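Local coordinates for protein putative 2,5-diketo-D-gluconic acid reductase B (Sinorhizobium meliloti, PDB 3UP8) that probably reduces methylglyoxal to hydroxyacetone with NADPH, as a member of the aldo/keto reductase family, at residues 34-40 with 246-251. Numbering follows the deposited sequence.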
loop_
_atom_site.group_PDB
_atom_site.type_symbol
_atom_site.label_atom_id
_atom_site.label_comp_id
_atom_site.label_asym_id
_atom_site.label_seq_id
_atom_site.Cartn_x
_atom_site.Cartn_y
_atom_site.Cartn_z
ATOM N N ILE A 34 -4.232 -9.748 0.311
ATOM C CA ILE A 34 -3.662 -8.674 1.073
ATOM C C ILE A 34 -4.788 -8.091 1.921
ATOM O O ILE A 34 -5.850 -7.764 1.379
ATOM C CB ILE A 34 -3.092 -7.624 0.120
ATOM C CG1 ILE A 34 -2.022 -8.263 -0.784
ATOM C CG2 ILE A 34 -2.546 -6.408 0.904
ATOM C CD1 ILE A 34 -1.440 -7.322 -1.826
ATOM N N PRO A 35 -4.577 -7.980 3.252
ATOM C CA PRO A 35 -5.618 -7.356 4.087
ATOM C C PRO A 35 -5.951 -5.937 3.594
ATOM O O PRO A 35 -5.046 -5.152 3.336
ATOM C CB PRO A 35 -4.987 -7.329 5.491
ATOM C CG PRO A 35 -3.944 -8.397 5.468
ATOM C CD PRO A 35 -3.414 -8.413 4.050
ATOM N N ALA A 36 -7.242 -5.631 3.449
ATOM C CA ALA A 36 -7.694 -4.372 2.816
ATOM C C ALA A 36 -7.170 -3.095 3.479
ATOM O O ALA A 36 -7.017 -2.069 2.812
ATOM C CB ALA A 36 -9.219 -4.332 2.710
ATOM N N LEU A 37 -6.898 -3.152 4.782
ATOM C CA LEU A 37 -6.343 -2.006 5.474
ATOM C C LEU A 37 -4.989 -2.378 6.051
ATOM O O LEU A 37 -4.850 -3.384 6.744
ATOM C CB LEU A 37 -7.285 -1.507 6.580
ATOM C CG LEU A 37 -6.755 -0.424 7.549
ATOM C CD1 LEU A 37 -6.544 0.912 6.838
ATOM C CD2 LEU A 37 -7.741 -0.267 8.702
ATOM N N GLY A 38 -3.999 -1.552 5.749
ATOM C CA GLY A 38 -2.646 -1.774 6.193
ATOM C C GLY A 38 -2.126 -0.583 6.959
ATOM O O GLY A 38 -2.606 0.540 6.790
ATOM N N PHE A 39 -1.158 -0.867 7.829
ATOM C CA PHE A 39 -0.397 0.121 8.564
ATOM C C PHE A 39 0.806 0.537 7.720
ATOM O O PHE A 39 1.773 -0.225 7.580
ATOM C CB PHE A 39 0.091 -0.506 9.881
ATOM C CG PHE A 39 0.638 0.494 10.866
ATOM C CD1 PHE A 39 -0.199 1.102 11.790
ATOM C CD2 PHE A 39 1.991 0.809 10.879
ATOM C CE1 PHE A 39 0.301 2.022 12.709
ATOM C CE2 PHE A 39 2.504 1.724 11.791
ATOM C CZ PHE A 39 1.655 2.333 12.712
ATOM N N GLY A 40 0.750 1.743 7.165
ATOM C CA GLY A 40 1.827 2.252 6.328
ATOM C C GLY A 40 2.835 3.012 7.165
ATOM O O GLY A 40 2.454 3.866 7.973
ATOM N N ILE A 246 -6.750 -1.621 -1.898
ATOM C CA ILE A 246 -6.218 -1.767 -0.561
ATOM C C ILE A 246 -5.805 -0.362 -0.154
ATOM O O ILE A 246 -5.397 0.434 -1.006
ATOM C CB ILE A 246 -4.987 -2.701 -0.590
ATOM C CG1 ILE A 246 -5.406 -4.087 -1.091
ATOM C CG2 ILE A 246 -4.290 -2.771 0.766
ATOM C CD1 ILE A 246 -4.406 -4.730 -2.054
ATOM N N VAL A 247 -5.909 -0.050 1.138
ATOM C CA VAL A 247 -5.520 1.270 1.618
ATOM C C VAL A 247 -4.499 1.175 2.770
ATOM O O VAL A 247 -4.633 0.352 3.667
ATOM C CB VAL A 247 -6.787 2.137 1.981
ATOM C CG1 VAL A 247 -7.604 1.485 3.101
ATOM C CG2 VAL A 247 -6.391 3.556 2.350
ATOM N N LEU A 248 -3.468 2.009 2.704
ATOM C CA LEU A 248 -2.482 2.162 3.778
ATOM C C LEU A 248 -2.795 3.422 4.579
ATOM O O LEU A 248 -3.066 4.468 4.007
ATOM C CB LEU A 248 -1.067 2.268 3.194
ATOM C CG LEU A 248 -0.581 1.032 2.418
ATOM C CD1 LEU A 248 0.815 1.278 1.860
ATOM C CD2 LEU A 248 -0.608 -0.211 3.298
ATOM N N SER A 249 -2.779 3.325 5.897
ATOM C CA SER A 249 -2.989 4.517 6.702
ATOM C C SER A 249 -1.745 4.850 7.504
ATOM O O SER A 249 -0.989 3.956 7.895
ATOM C CB SER A 249 -4.203 4.379 7.614
ATOM O OG SER A 249 -4.166 3.159 8.334
ATOM N N LYS A 250 -1.532 6.144 7.699
ATOM C CA LYS A 250 -0.499 6.639 8.583
ATOM C C LYS A 250 -1.186 7.182 9.837
ATOM O O LYS A 250 -1.949 8.157 9.796
ATOM C CB LYS A 250 0.355 7.696 7.878
ATOM C CG LYS A 250 1.550 8.203 8.694
ATOM C CD LYS A 250 1.233 9.544 9.330
ATOM C CE LYS A 250 2.451 10.153 9.985
ATOM N NZ LYS A 250 2.151 11.536 10.433
ATOM N N THR A 251 -0.934 6.501 10.945
ATOM C CA THR A 251 -1.523 6.849 12.222
ATOM C C THR A 251 -0.374 7.085 13.195
ATOM O O THR A 251 0.213 6.136 13.711
ATOM C CB THR A 251 -2.427 5.707 12.734
ATOM O OG1 THR A 251 -1.653 4.509 12.838
ATOM C CG2 THR A 251 -3.589 5.445 11.766
#
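The side chain of Ile246 crosses that of Ile34 at about a right angle, and its CD1 touches CB, CG2 and CD1 of Ile34, coming to 3.9 Å from CB. The second branch of Ile246, CG2, stands anti to the backbone N and is thereby turned to the carbonyl oxygens of Pro35 and Ala36, the latter 3.5 Å away. Cut back to alanine, Ile246 would lose both branches, which would probably leave a gap beside Ile34 and over the Pro35 and Ala36 carbonyls. Ile34 sits in the hairpin of strands 26-27 and 34-35 that closes the N-terminal end of the barrel, as in aldo/keto reductases. The backbones then pair in parallel: Val247 N gives a nearly straight bond to Ala36 O (2.8 Å, 173° at the hydrogen), and Gly38 N answers to Val247 O. This is the seam of the (beta/alpha)8 TIM barrel, where the first strand, 37-40, meets the eighth, 245-249. Ser249 grips residues on both sides of Phe39: its N donates to Gly38 O and its O accepts from Gly40 N, each at 2.9 Å. With OG between its own N and carbonyl carbon (chi1 49°), the hydroxyl adds a weak bond to Gly38 O and meets Leu37 CD1. On the Leu248 face, the bare CA of Gly38 lets Leu248 CD2 lie over it, 3.9 Å away, where a beta carbon would clash; one on Gly40 would point at the partner strand, tight against Leu248 CB. Thr251 OG1 sits obliquely by the Phe39 ring, 3.2 Å from CE1, buried without a hydrogen-bond partner.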